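Probable oxidoreductase (Pseudomonas aeruginosa, PDB 4B7C) is probably an NADP-dependent oxidoreductase of the medium-chain dehydrogenase/reductase superfamily, pairing a GroES-like domain with a Rossmann-fold cofactor domain. Local coordinates at residues V73-V82 and G93-Q103; A129-F139 and F287-L298. One frame throughout, in Å; residues are numbered along the deposited sequence.

Contact 1: residues V73-V82 and G93-Q103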
# COMPACT_ATOMS: atom_id res chain seq x y z
N VAL B 73 33.77 -9.56 -1.81
CA VAL B 73 33.37 -10.53 -0.80
C VAL B 73 31.86 -10.47 -0.62
O VAL B 73 31.28 -9.40 -0.49
CB VAL B 73 34.05 -10.26 0.55
CG1 VAL B 73 33.59 -11.27 1.59
CG2 VAL B 73 35.56 -10.31 0.38
N MET B 74 31.23 -11.64 -0.63
CA MET B 74 29.79 -11.71 -0.50
C MET B 74 29.31 -11.08 0.82
O MET B 74 29.91 -11.29 1.88
CB MET B 74 29.30 -13.15 -0.59
CG MET B 74 27.79 -13.32 -0.45
SD MET B 74 26.81 -12.33 -1.58
CE MET B 74 25.20 -12.70 -0.90
N ARG B 75 28.23 -10.31 0.74
CA ARG B 75 27.67 -9.63 1.91
C ARG B 75 27.02 -10.62 2.87
O ARG B 75 26.31 -11.52 2.45
CB ARG B 75 26.64 -8.57 1.49
CG ARG B 75 25.99 -7.82 2.65
CD ARG B 75 25.07 -6.67 2.24
NE ARG B 75 25.75 -5.77 1.30
CZ ARG B 75 25.31 -5.40 0.10
NH1 ARG B 75 24.13 -5.81 -0.37
NH2 ARG B 75 26.07 -4.58 -0.62
N ALA B 76 27.27 -10.45 4.16
CA ALA B 76 26.63 -11.26 5.20
C ALA B 76 26.69 -10.55 6.55
O ALA B 76 27.73 -10.03 6.93
CB ALA B 76 27.31 -12.62 5.32
N LEU B 77 25.57 -10.54 7.24
CA LEU B 77 25.54 -10.12 8.62
C LEU B 77 26.15 -11.24 9.45
O LEU B 77 26.01 -12.43 9.15
CB LEU B 77 24.11 -9.83 9.10
CG LEU B 77 23.42 -8.62 8.44
CD1 LEU B 77 21.95 -8.57 8.85
CD2 LEU B 77 24.09 -7.29 8.73
N GLY B 78 26.85 -10.87 10.50
CA GLY B 78 27.49 -11.85 11.35
C GLY B 78 27.80 -11.35 12.74
O GLY B 78 27.67 -10.15 13.02
N VAL B 79 28.23 -12.28 13.59
CA VAL B 79 28.76 -11.95 14.89
C VAL B 79 30.20 -12.41 14.96
O VAL B 79 30.55 -13.50 14.49
CB VAL B 79 27.98 -12.56 16.07
CG1 VAL B 79 26.75 -11.69 16.36
CG2 VAL B 79 27.56 -13.98 15.78
N GLY B 80 31.03 -11.58 15.56
CA GLY B 80 32.45 -11.88 15.66
C GLY B 80 33.12 -11.19 16.82
O GLY B 80 32.53 -10.33 17.48
N LYS B 81 34.38 -11.54 17.03
CA LYS B 81 35.18 -10.99 18.12
C LYS B 81 36.19 -9.99 17.61
O LYS B 81 36.94 -10.27 16.66
CB LYS B 81 35.91 -12.11 18.86
CG LYS B 81 36.66 -11.65 20.11
CD LYS B 81 37.54 -12.76 20.65
CE LYS B 81 38.01 -12.47 22.06
NZ LYS B 81 39.08 -13.44 22.46
N VAL B 82 36.22 -8.82 18.22
CA VAL B 82 37.19 -7.80 17.86
C VAL B 82 38.57 -8.22 18.36
O VAL B 82 38.79 -8.38 19.56
CB VAL B 82 36.84 -6.41 18.46
CG1 VAL B 82 37.92 -5.42 18.08
CG2 VAL B 82 35.46 -5.93 17.99
N GLY B 93 38.47 -7.71 22.25
CA GLY B 93 37.69 -8.55 23.17
C GLY B 93 36.19 -8.32 23.09
O GLY B 93 35.41 -9.18 23.51
N ASP B 94 35.79 -7.18 22.54
CA ASP B 94 34.37 -6.92 22.26
C ASP B 94 33.85 -7.94 21.26
O ASP B 94 34.55 -8.30 20.31
CB ASP B 94 34.13 -5.52 21.67
CG ASP B 94 34.29 -4.40 22.68
OD1 ASP B 94 34.36 -4.68 23.90
OD2 ASP B 94 34.35 -3.23 22.25
N TYR B 95 32.61 -8.37 21.46
CA TYR B 95 31.88 -9.09 20.44
C TYR B 95 30.93 -8.12 19.76
O TYR B 95 30.25 -7.33 20.42
CB TYR B 95 31.10 -10.28 21.01
CG TYR B 95 32.00 -11.43 21.37
CD1 TYR B 95 32.69 -11.44 22.58
CD2 TYR B 95 32.20 -12.49 20.49
CE1 TYR B 95 33.54 -12.48 22.93
CE2 TYR B 95 33.04 -13.54 20.82
CZ TYR B 95 33.71 -13.53 22.04
OH TYR B 95 34.54 -14.57 22.38
N VAL B 96 30.88 -8.20 18.44
CA VAL B 96 30.09 -7.28 17.64
C VAL B 96 29.18 -7.99 16.64
O VAL B 96 29.47 -9.11 16.19
CB VAL B 96 30.98 -6.27 16.86
CG1 VAL B 96 31.73 -5.37 17.80
CG2 VAL B 96 31.97 -6.99 15.92
N ASN B 97 28.08 -7.32 16.32
CA ASN B 97 27.17 -7.68 15.23
C ASN B 97 27.36 -6.66 14.13
O ASN B 97 27.43 -5.46 14.38
CB ASN B 97 25.71 -7.67 15.69
CG ASN B 97 24.72 -7.94 14.57
OD1 ASN B 97 24.63 -7.18 13.60
ND2 ASN B 97 23.94 -9.00 14.71
N GLY B 98 27.47 -7.12 12.90
CA GLY B 98 27.66 -6.21 11.76
C GLY B 98 27.75 -6.95 10.44
O GLY B 98 27.61 -8.18 10.40
N ALA B 99 27.94 -6.20 9.36
CA ALA B 99 28.10 -6.77 8.03
C ALA B 99 29.52 -7.28 7.93
O ALA B 99 30.41 -6.59 7.45
CB ALA B 99 27.81 -5.72 6.94
N LEU B 100 29.74 -8.50 8.40
CA LEU B 100 31.10 -9.07 8.50
C LEU B 100 31.59 -9.73 7.21
O LEU B 100 32.78 -9.96 7.04
CB LEU B 100 31.16 -10.09 9.65
CG LEU B 100 30.87 -9.52 11.05
CD1 LEU B 100 31.00 -10.60 12.13
CD2 LEU B 100 31.76 -8.33 11.36
N GLY B 101 30.65 -10.10 6.35
CA GLY B 101 30.99 -10.71 5.06
C GLY B 101 31.21 -12.21 5.16
O GLY B 101 31.47 -12.75 6.24
N VAL B 102 31.12 -12.90 4.01
CA VAL B 102 31.30 -14.34 3.96
C VAL B 102 32.78 -14.63 3.89
O VAL B 102 33.34 -14.91 2.82
CB VAL B 102 30.55 -15.02 2.80
CG1 VAL B 102 30.77 -16.52 2.85
CG2 VAL B 102 29.05 -14.72 2.86
N GLN B 103 33.42 -14.58 5.06
CA GLN B 103 34.87 -14.69 5.17
C GLN B 103 35.29 -15.01 6.61
O GLN B 103 34.48 -14.96 7.53
CB GLN B 103 35.54 -13.40 4.71
CG GLN B 103 35.08 -12.17 5.46
CD GLN B 103 35.63 -10.88 4.91
OE1 GLN B 103 36.64 -10.86 4.20
NE2 GLN B 103 34.96 -9.78 5.25

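Contact 2: residues A129-F139 and F287-L298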
# COMPACT_ATOMS: atom_id res chain seq x y z
N ALA B 129 16.67 -13.97 17.12
CA ALA B 129 15.70 -13.18 17.90
C ALA B 129 16.31 -11.89 18.45
O ALA B 129 15.62 -10.85 18.55
CB ALA B 129 15.13 -14.03 19.03
N LEU B 130 17.60 -11.93 18.77
CA LEU B 130 18.32 -10.74 19.27
C LEU B 130 19.20 -10.13 18.18
O LEU B 130 20.13 -9.36 18.44
CB LEU B 130 19.18 -11.08 20.50
CG LEU B 130 18.36 -11.43 21.75
CD1 LEU B 130 19.26 -11.99 22.88
CD2 LEU B 130 17.51 -10.28 22.25
N GLY B 131 18.90 -10.50 16.93
CA GLY B 131 19.55 -9.95 15.76
C GLY B 131 18.57 -9.29 14.80
O GLY B 131 17.47 -8.89 15.18
N MET B 132 18.96 -9.19 13.53
CA MET B 132 18.19 -8.45 12.54
C MET B 132 16.85 -9.09 12.20
O MET B 132 15.89 -8.40 11.90
CB MET B 132 19.01 -8.21 11.26
CG MET B 132 20.13 -7.18 11.41
SD MET B 132 19.66 -5.60 12.16
CE MET B 132 19.97 -5.89 13.89
N THR B 133 16.76 -10.42 12.23
CA THR B 133 15.48 -11.08 11.95
C THR B 133 14.48 -10.78 13.06
O THR B 133 13.33 -10.43 12.81
CB THR B 133 15.62 -12.60 11.76
OG1 THR B 133 16.24 -13.17 12.90
CG2 THR B 133 16.44 -12.92 10.51
N GLY B 134 14.94 -10.89 14.30
CA GLY B 134 14.11 -10.62 15.47
C GLY B 134 13.69 -9.16 15.57
O GLY B 134 12.54 -8.85 15.87
N MET B 135 14.63 -8.25 15.30
CA MET B 135 14.32 -6.81 15.31
C MET B 135 13.44 -6.41 14.11
O MET B 135 12.64 -5.49 14.21
CB MET B 135 15.59 -5.98 15.34
CG MET B 135 16.34 -6.01 16.67
SD MET B 135 15.37 -5.57 18.11
CE MET B 135 14.50 -7.08 18.56
N THR B 136 13.57 -7.11 12.99
CA THR B 136 12.65 -6.90 11.86
C THR B 136 11.22 -7.21 12.32
O THR B 136 10.31 -6.41 12.13
CB THR B 136 13.01 -7.78 10.65
OG1 THR B 136 14.27 -7.38 10.14
CG2 THR B 136 11.94 -7.66 9.50
N ALA B 137 11.04 -8.37 12.94
CA ALA B 137 9.74 -8.79 13.46
C ALA B 137 9.21 -7.76 14.43
O ALA B 137 8.05 -7.34 14.36
CB ALA B 137 9.83 -10.17 14.14
N TYR B 138 10.06 -7.38 15.37
CA TYR B 138 9.69 -6.48 16.45
C TYR B 138 9.20 -5.12 15.92
O TYR B 138 8.09 -4.69 16.23
CB TYR B 138 10.90 -6.27 17.37
CG TYR B 138 10.63 -5.46 18.60
CD1 TYR B 138 10.21 -6.07 19.78
CD2 TYR B 138 10.84 -4.08 18.61
CE1 TYR B 138 9.98 -5.33 20.92
CE2 TYR B 138 10.61 -3.33 19.76
CZ TYR B 138 10.18 -3.96 20.91
OH TYR B 138 9.96 -3.23 22.05
N PHE B 139 10.04 -4.47 15.12
CA PHE B 139 9.70 -3.13 14.65
C PHE B 139 8.64 -3.13 13.55
O PHE B 139 7.74 -2.30 13.56
CB PHE B 139 10.96 -2.35 14.25
CG PHE B 139 11.81 -1.97 15.42
CD1 PHE B 139 11.36 -1.04 16.33
CD2 PHE B 139 13.03 -2.58 15.63
CE1 PHE B 139 12.12 -0.72 17.44
CE2 PHE B 139 13.79 -2.27 16.75
CZ PHE B 139 13.34 -1.34 17.65
N PHE B 287 17.25 0.20 18.59
CA PHE B 287 17.70 -1.17 18.86
C PHE B 287 17.87 -1.49 20.36
O PHE B 287 17.38 -2.51 20.82
CB PHE B 287 18.98 -1.52 18.12
CG PHE B 287 18.81 -1.75 16.63
CD1 PHE B 287 17.54 -1.80 16.04
CD2 PHE B 287 19.92 -1.95 15.83
CE1 PHE B 287 17.41 -2.03 14.68
CE2 PHE B 287 19.79 -2.18 14.47
CZ PHE B 287 18.53 -2.21 13.89
N PRO B 288 18.52 -0.61 21.13
CA PRO B 288 18.71 -0.94 22.55
C PRO B 288 17.42 -1.24 23.32
O PRO B 288 17.38 -2.22 24.06
CB PRO B 288 19.39 0.31 23.12
CG PRO B 288 20.13 0.88 21.95
CD PRO B 288 19.19 0.66 20.78
N GLU B 289 16.38 -0.45 23.13
CA GLU B 289 15.11 -0.71 23.84
C GLU B 289 14.42 -1.95 23.30
O GLU B 289 13.85 -2.72 24.05
CB GLU B 289 14.15 0.49 23.89
CG GLU B 289 13.98 1.26 22.63
CD GLU B 289 14.86 2.48 22.88
OE1 GLU B 289 16.08 2.44 22.70
OE2 GLU B 289 14.33 3.44 23.51
N GLY B 290 14.51 -2.15 21.99
CA GLY B 290 13.95 -3.34 21.35
C GLY B 290 14.62 -4.64 21.79
O GLY B 290 13.95 -5.61 22.15
N LEU B 291 15.94 -4.63 21.77
CA LEU B 291 16.74 -5.76 22.23
C LEU B 291 16.48 -6.06 23.71
O LEU B 291 16.34 -7.21 24.11
CB LEU B 291 18.24 -5.52 22.02
CG LEU B 291 18.67 -5.53 20.54
CD1 LEU B 291 20.11 -5.10 20.33
CD2 LEU B 291 18.43 -6.89 19.88
N LYS B 292 16.39 -5.00 24.51
CA LYS B 292 16.15 -5.14 25.95
C LYS B 292 14.81 -5.84 26.20
O LYS B 292 14.74 -6.75 27.01
CB LYS B 292 16.18 -3.77 26.65
CG LYS B 292 16.07 -3.83 28.17
CD LYS B 292 15.94 -2.43 28.77
CE LYS B 292 15.51 -2.48 30.24
NZ LYS B 292 15.05 -1.15 30.74
N GLU B 293 13.76 -5.40 25.52
CA GLU B 293 12.45 -6.00 25.70
C GLU B 293 12.43 -7.45 25.21
O GLU B 293 11.92 -8.33 25.89
CB GLU B 293 11.33 -5.21 25.03
CG GLU B 293 9.97 -5.85 25.27
CD GLU B 293 8.80 -4.90 25.05
OE1 GLU B 293 8.72 -4.30 23.97
OE2 GLU B 293 7.95 -4.80 25.95
N MET B 294 13.00 -7.68 24.03
CA MET B 294 13.09 -9.03 23.46
C MET B 294 13.82 -9.99 24.42
O MET B 294 13.38 -11.11 24.63
CB MET B 294 13.82 -9.01 22.11
CG MET B 294 13.95 -10.37 21.44
SD MET B 294 12.35 -11.03 20.88
CE MET B 294 11.91 -9.71 19.74
N ALA B 295 14.92 -9.52 24.99
CA ALA B 295 15.71 -10.31 25.96
C ALA B 295 14.87 -10.75 27.17
O ALA B 295 15.00 -11.88 27.63
CB ALA B 295 16.94 -9.53 26.42
N THR B 296 14.02 -9.87 27.68
CA THR B 296 13.17 -10.21 28.83
C THR B 296 12.09 -11.24 28.43
O THR B 296 11.78 -12.15 29.20
CB THR B 296 12.53 -8.98 29.48
OG1 THR B 296 11.55 -8.42 28.59
CG2 THR B 296 13.58 -7.93 29.79
N TRP B 297 11.52 -11.09 27.24
CA TRP B 297 10.53 -12.06 26.75
C TRP B 297 11.15 -13.42 26.65
O TRP B 297 10.55 -14.42 27.05
CB TRP B 297 9.97 -11.65 25.39
CG TRP B 297 8.94 -10.53 25.44
CD1 TRP B 297 8.10 -10.18 26.49
CD2 TRP B 297 8.60 -9.60 24.36
NE1 TRP B 297 7.30 -9.12 26.15
CE2 TRP B 297 7.54 -8.73 24.89
CE3 TRP B 297 9.06 -9.41 23.06
CZ2 TRP B 297 6.98 -7.71 24.14
CZ3 TRP B 297 8.48 -8.38 22.32
CH2 TRP B 297 7.47 -7.55 22.84
N LEU B 298 12.37 -13.47 26.12
CA LEU B 298 13.12 -14.73 26.03
C LEU B 298 13.40 -15.32 27.42
O LEU B 298 13.15 -16.50 27.66
CB LEU B 298 14.43 -14.53 25.28
CG LEU B 298 14.33 -14.27 23.79
CD1 LEU B 298 15.61 -13.60 23.33
CD2 LEU B 298 14.09 -15.56 23.03

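Contact 1: residues V73-V82 and G93-Q103
Gly80 and Val96 exchange a pair of backbone hydrogen bonds, and Gly78 and Gly98 repeat the pattern two residues on, in the antiparallel hairpin of strands 77-85 and 95-97 within the GroES-like domain. Toward the loop that joins the strands the pairing continues, Val82 N binding Asp94 O (2.7 Å). On one face of the hairpin Lys81 lies over Tyr95: its CB is 4.2 Å from the ring centroid, a CH-pi contact, and the extended chain runs on past the hydroxyl. Lysine suits the place because its methylenes can lie along the ring while the amino group goes on beyond. On the other face Val82 CG2 meets Val96 CG1 at 3.8 Å, the two side chains crossing at about a right angle. The same face holds Gly78 and Gly80, and the lack of a CB there admits Leu100: its CD1 settles on the strand backbone, 3.3 Å from Gly78 C. The chain turns a corner at Gly98, and beyond it 100-103 runs back alongside 73-76. Gly101, at positive phi, gives its N-H to a lone pair of Ala76 O, and Val102 CG2 closes on Ala76 CB at 3.7 Å. In the next shell, Lys115 forms a salt bridge with Asp94, which also accepts from Gln91 N, while Asn8 and Gln10 hold Gln103 OE1. The amide's other end, Gln103 NE2, donates almost straight to Leu100 O (2.8 Å, 174°).

Contact 2: residues A129-F139 and F287-L298
The Tyr138 ring has the Gly290 backbone over one face, with Gly290 CA 4.1 Å from its centroid, and meets Glu293 OE1 and Trp297 CZ3 at its edge. Trp297 comes rim to rim, the planes 48° apart and Tyr138 CE1 3.7 Å from Trp297 CZ3; Glu293 CG lies against one face of the indole. Tyr138 CD2 lies over the centre of one face of the Phe139 ring. With Tyr138 CG anti to the backbone N, the phenol points into the neighbouring helix and its OH donates to Glu293 OE1 at a short 2.5 Å, arriving on the anti side of the carboxylate, 16° out of its plane. Phe139 brings CE2 to the edge of the Phe287 ring, 3.8 Å from Phe287 CD1, and has Tyr283 stacked on it. Met132 crosses Phe287 at about a right angle, CE nearest, its sulfur oblique to the ring in a Met-aromatic contact.

These groups join two helices, 132-145 and 287-299, whose short segments cross at 98° with axes 10.4 Å apart, packed knobs-into-holes. Met135 is one knob, among Phe287, Gly290, Leu291 and Met294; Tyr138 is the other, among Gly290, Glu293, Met294 and Trp297. Glycine suits position 290 because both knobs pack on its backbone, with Phe139 close by. Methionines suit the centre, being able to fold: Met135, bent at chi2 and chi3, lays its sulfur 3.8 Å from Leu291 CD2 and slides past Met294. Before the helix, Leu130 wedges CD2 against Met294 CG (3.7 Å) and meets Leu298 tip to tip.

In the fold
Contact 1 closes before contact 2 opens along the chain, and their centres lie about 19 Å apart. They nevertheless touch: Leu77 CD1, on the hairpin, packs 3.4 Å from Met132 CG at the start of helix 132-145. Strand 114-116 makes a second bridge. It pairs with strand 95-97 of contact 1, its Tyr114 and Val116 meeting Asn97, while Tyr114 also touches Met132 and Leu291 of contact 2. The GroES-like sheet thus leans on the helix pair, and helix 132-145 in turn packs through Ala137 on helix 161-172 of the Rossmann-type domain. Contact 2 accordingly lies where the two domains meet; in medium-chain dehydrogenases the cleft between them holds cofactor and substrate, and probably does so here.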